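Local coordinates for mitotic checkpoint control protein kinase BUB1 (Drosophila melanogaster, PDB 6JKK) that probably binds ATP and phosphorylates proteins through its kinase domain, the part present here, as a mitotic checkpoint kinase of the kinetochore, at residues Asn153-His161 / Lys324-Phe335. Residues are numbered along the deposited sequence; the frame is centred on the assembly and turned at random.
Sequences NMDEYVVMH and KEKYVAEAISKF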
loop_
_atom_site.group_PDB
_atom_site.type_symbol
_atom_site.label_atom_id
_atom_site.label_comp_id
_atom_site.label_asym_id
_atom_site.label_seq_id
_atom_site.Cartn_x
_atom_site.Cartn_y
_atom_site.Cartn_z
ATOM N N ASN A 153 15.535 -0.122 16.946
ATOM C CA ASN A 153 14.735 0.223 15.771
ATOM C C ASN A 153 15.312 -0.459 14.543
ATOM O O ASN A 153 16.483 -0.854 14.547
ATOM C CB ASN A 153 14.708 1.739 15.551
ATOM C CG ASN A 153 13.604 2.427 16.335
ATOM O OD1 ASN A 153 12.501 1.901 16.468
ATOM N ND2 ASN A 153 13.895 3.615 16.854
ATOM N N MET A 154 14.504 -0.602 13.498
ATOM C CA MET A 154 15.020 -1.084 12.217
ATOM C C MET A 154 16.213 -0.230 11.813
ATOM O O MET A 154 16.184 0.998 11.975
ATOM C CB MET A 154 13.941 -1.029 11.137
ATOM C CG MET A 154 14.385 -1.631 9.806
ATOM S SD MET A 154 13.038 -1.788 8.616
ATOM C CE MET A 154 11.770 -2.499 9.667
ATOM N N ASP A 155 17.262 -0.879 11.309
ATOM C CA ASP A 155 18.490 -0.186 10.934
ATOM C C ASP A 155 18.218 0.881 9.881
ATOM O O ASP A 155 17.474 0.644 8.926
ATOM C CB ASP A 155 19.521 -1.178 10.410
ATOM C CG ASP A 155 20.818 -0.516 10.020
ATOM O OD1 ASP A 155 21.737 -0.467 10.856
ATOM O OD2 ASP A 155 20.921 -0.051 8.869
ATOM N N GLU A 156 18.823 2.051 10.068
ATOM C CA GLU A 156 18.578 3.204 9.206
ATOM C C GLU A 156 18.775 2.878 7.729
ATOM O O GLU A 156 17.989 3.301 6.882
ATOM C CB GLU A 156 19.501 4.362 9.604
ATOM C CG GLU A 156 19.165 5.668 8.892
ATOM C CD GLU A 156 20.285 6.676 8.942
ATOM O OE1 GLU A 156 21.335 6.377 9.551
ATOM O OE2 GLU A 156 20.118 7.772 8.366
ATOM N N TYR A 157 19.821 2.122 7.419
ATOM C CA TYR A 157 20.134 1.822 6.022
ATOM C C TYR A 157 19.175 0.795 5.424
ATOM O O TYR A 157 18.826 0.878 4.242
ATOM C CB TYR A 157 21.606 1.430 5.872
ATOM C CG TYR A 157 22.507 2.637 5.996
ATOM C CD1 TYR A 157 22.874 3.132 7.244
ATOM C CD2 TYR A 157 22.957 3.306 4.867
ATOM C CE1 TYR A 157 23.685 4.247 7.359
ATOM C CE2 TYR A 157 23.765 4.420 4.975
ATOM C CZ TYR A 157 24.120 4.886 6.219
ATOM O OH TYR A 157 24.925 6.001 6.309
ATOM N N VAL A 158 18.717 -0.150 6.241
ATOM C CA VAL A 158 17.636 -1.038 5.802
ATOM C C VAL A 158 16.387 -0.210 5.487
ATOM O O VAL A 158 15.701 -0.457 4.489
ATOM C CB VAL A 158 17.326 -2.139 6.842
ATOM C CG1 VAL A 158 16.089 -2.919 6.442
ATOM C CG2 VAL A 158 18.501 -3.085 6.967
ATOM N N VAL A 159 16.107 0.796 6.315
ATOM C CA VAL A 159 14.955 1.664 6.056
ATOM C C VAL A 159 15.145 2.454 4.751
ATOM O O VAL A 159 14.197 2.613 3.976
ATOM C CB VAL A 159 14.640 2.609 7.242
ATOM C CG1 VAL A 159 13.440 3.500 6.921
ATOM C CG2 VAL A 159 14.364 1.801 8.522
ATOM N N MET A 160 16.362 2.929 4.496
ATOM C CA MET A 160 16.630 3.629 3.238
ATOM C C MET A 160 16.334 2.731 2.045
ATOM O O MET A 160 15.765 3.178 1.039
ATOM C CB MET A 160 18.085 4.076 3.153
ATOM C CG MET A 160 18.512 5.045 4.208
ATOM S SD MET A 160 20.186 5.544 3.812
ATOM C CE MET A 160 20.674 6.162 5.421
ATOM N N HIS A 161 16.733 1.464 2.151
ATOM C CA HIS A 161 16.532 0.501 1.061
ATOM C C HIS A 161 15.045 0.266 0.807
ATOM O O HIS A 161 14.584 0.274 -0.348
ATOM C CB HIS A 161 17.230 -0.821 1.396
ATOM C CG HIS A 161 17.471 -1.707 0.208
ATOM N ND1 HIS A 161 16.452 -2.342 -0.466
ATOM C CD2 HIS A 161 18.620 -2.081 -0.406
ATOM C CE1 HIS A 161 16.959 -3.060 -1.454
ATOM N NE2 HIS A 161 18.272 -2.921 -1.436
ATOM N N LYS A 324 28.251 3.506 2.106
ATOM C CA LYS A 324 28.563 2.463 3.073
ATOM C C LYS A 324 28.173 1.079 2.577
ATOM O O LYS A 324 27.450 0.361 3.259
ATOM C CB LYS A 324 27.855 2.752 4.398
ATOM C CG LYS A 324 28.406 3.955 5.138
ATOM C CD LYS A 324 27.725 4.119 6.482
ATOM C CE LYS A 324 28.275 5.325 7.223
ATOM N NZ LYS A 324 27.261 5.899 8.151
ATOM N N GLU A 325 28.671 0.692 1.405
ATOM C CA GLU A 325 28.225 -0.550 0.773
ATOM C C GLU A 325 28.473 -1.801 1.623
ATOM O O GLU A 325 27.641 -2.714 1.657
ATOM C CB GLU A 325 28.852 -0.702 -0.612
ATOM C CG GLU A 325 28.604 0.498 -1.507
ATOM C CD GLU A 325 28.761 0.178 -2.978
ATOM O OE1 GLU A 325 29.853 -0.280 -3.376
ATOM O OE2 GLU A 325 27.784 0.384 -3.732
ATOM N N LYS A 326 29.609 -1.832 2.315
ATOM C CA LYS A 326 29.951 -2.969 3.167
ATOM C C LYS A 326 28.994 -3.088 4.357
ATOM O O LYS A 326 28.455 -4.166 4.623
ATOM C CB LYS A 326 31.397 -2.853 3.660
ATOM C CG LYS A 326 32.144 -4.177 3.697
ATOM C CD LYS A 326 32.415 -4.634 5.123
ATOM C CE LYS A 326 33.718 -4.055 5.667
ATOM N NZ LYS A 326 33.880 -4.294 7.133
ATOM N N TYR A 327 28.789 -1.984 5.074
ATOM C CA TYR A 327 27.852 -1.965 6.197
ATOM C C TYR A 327 26.443 -2.369 5.783
ATOM O O TYR A 327 25.767 -3.115 6.496
ATOM C CB TYR A 327 27.794 -0.579 6.844
ATOM C CG TYR A 327 26.810 -0.518 7.993
ATOM C CD1 TYR A 327 27.182 -0.930 9.266
ATOM C CD2 TYR A 327 25.501 -0.078 7.799
ATOM C CE1 TYR A 327 26.291 -0.893 10.318
ATOM C CE2 TYR A 327 24.599 -0.037 8.846
ATOM C CZ TYR A 327 25.003 -0.445 10.104
ATOM O OH TYR A 327 24.120 -0.408 11.157
ATOM N N VAL A 328 26.000 -1.850 4.643
ATOM C CA VAL A 328 24.641 -2.081 4.160
ATOM C C VAL A 328 24.411 -3.560 3.855
ATOM O O VAL A 328 23.364 -4.118 4.187
ATOM C CB VAL A 328 24.345 -1.208 2.916
ATOM C CG1 VAL A 328 23.047 -1.625 2.250
ATOM C CG2 VAL A 328 24.285 0.257 3.311
ATOM N N ALA A 329 25.403 -4.198 3.240
ATOM C CA ALA A 329 25.308 -5.622 2.940
ATOM C C ALA A 329 25.196 -6.429 4.232
ATOM O O ALA A 329 24.420 -7.383 4.305
ATOM C CB ALA A 329 26.501 -6.075 2.118
ATOM N N GLU A 330 25.971 -6.041 5.244
ATOM C CA GLU A 330 25.896 -6.670 6.565
ATOM C C GLU A 330 24.531 -6.456 7.209
ATOM O O GLU A 330 23.920 -7.396 7.728
ATOM C CB GLU A 330 26.972 -6.105 7.491
ATOM C CG GLU A 330 28.395 -6.462 7.111
ATOM C CD GLU A 330 29.411 -5.682 7.924
ATOM O OE1 GLU A 330 28.996 -5.003 8.888
ATOM O OE2 GLU A 330 30.616 -5.743 7.598
ATOM N N ALA A 331 24.057 -5.214 7.187
ATOM C CA ALA A 331 22.756 -4.887 7.778
ATOM C C ALA A 331 21.613 -5.642 7.098
ATOM O O ALA A 331 20.689 -6.121 7.763
ATOM C CB ALA A 331 22.511 -3.385 7.728
ATOM N N ILE A 332 21.666 -5.731 5.771
ATOM C CA ILE A 332 20.653 -6.464 5.018
ATOM C C ILE A 332 20.725 -7.948 5.361
ATOM O O ILE A 332 19.696 -8.608 5.546
ATOM C CB ILE A 332 20.830 -6.275 3.492
ATOM C CG1 ILE A 332 20.461 -4.851 3.079
ATOM C CG2 ILE A 332 19.979 -7.276 2.707
ATOM C CD1 ILE A 332 20.586 -4.603 1.586
ATOM N N SER A 333 21.951 -8.462 5.447
ATOM C CA SER A 333 22.182 -9.857 5.817
ATOM C C SER A 333 21.557 -10.157 7.182
ATOM O O SER A 333 20.833 -11.144 7.349
ATOM C CB SER A 333 23.683 -10.148 5.838
ATOM O OG SER A 333 23.939 -11.503 6.143
ATOM N N LYS A 334 21.822 -9.284 8.148
ATOM C CA LYS A 334 21.285 -9.439 9.495
ATOM C C LYS A 334 19.762 -9.334 9.523
ATOM O O LYS A 334 19.094 -10.059 10.265
ATOM C CB LYS A 334 21.907 -8.404 10.431
ATOM C CG LYS A 334 23.385 -8.628 10.705
ATOM C CD LYS A 334 23.951 -7.575 11.655
ATOM C CE LYS A 334 23.914 -6.174 11.052
ATOM N NZ LYS A 334 24.639 -5.180 11.899
ATOM N N PHE A 335 19.219 -8.427 8.717
ATOM C CA PHE A 335 17.776 -8.255 8.590
ATOM C C PHE A 335 17.127 -9.511 8.023
ATOM O O PHE A 335 16.119 -9.998 8.555
ATOM C CB PHE A 335 17.470 -7.051 7.687
ATOM C CG PHE A 335 16.006 -6.844 7.415
ATOM C CD1 PHE A 335 15.234 -6.065 8.263
ATOM C CD2 PHE A 335 15.400 -7.421 6.305
ATOM C CE1 PHE A 335 13.887 -5.860 8.009
ATOM C CE2 PHE A 335 14.052 -7.234 6.064
ATOM C CZ PHE A 335 13.299 -6.443 6.903
#
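Tyr157 and Val158, in the first turn of helix 156-175, sit over Val328 and Ile332 of helix 325-339, and the two helix segments cross at -86° with their axes 9.2 Å apart. Asp155 does two jobs. It is the N-cap of its helix: Asp155 OD2 accepts from Tyr157 N at 2.8 Å, from above the carboxylate plane, and weakly from Val158 N. Asp155 OD1 lies at the edge of the Tyr327 ring, near its plane, and is modelled only 2.4 Å from Tyr327 OH, a hydrogen bond whose exact length is doubtful. With the cap, the carboxylate probably bridges the two helices. The Tyr327 ring also turns its edge toward the face of Tyr157 in an offset edge-to-face pair, planes at 72°. Lys324, the residue before helix 325-339, runs its extended side chain across the end of Tyr157, and Lys324 NZ donates to Tyr157 OH at 3.0 Å. Val328 CG2 packs at Tyr157 CD2, and Met160 CE lies over one face of the same ring. This is the helical C-lobe of the protein kinase fold, where the C-terminal helix packs across the start of helix 156-175, away from the ATP site. Replacing Tyr157 with an alanine is likely to leave Lys324 NZ without this acceptor, open a gap beside Val328 and Met160 and deprive the Tyr327 edge of its ring partner. With chi1 at 173°, Val158 CG1 is swung over a face of Phe335, a CH-pi contact 4.1 Å from the ring centroid. Met154 SD meets that ring obliquely, 4.2 Å from Phe335 CE1. Ile332 CD1 reaches His161 CD2 at 3.8 Å, while His161 ND1 is hydrogen-bonded to Gln165.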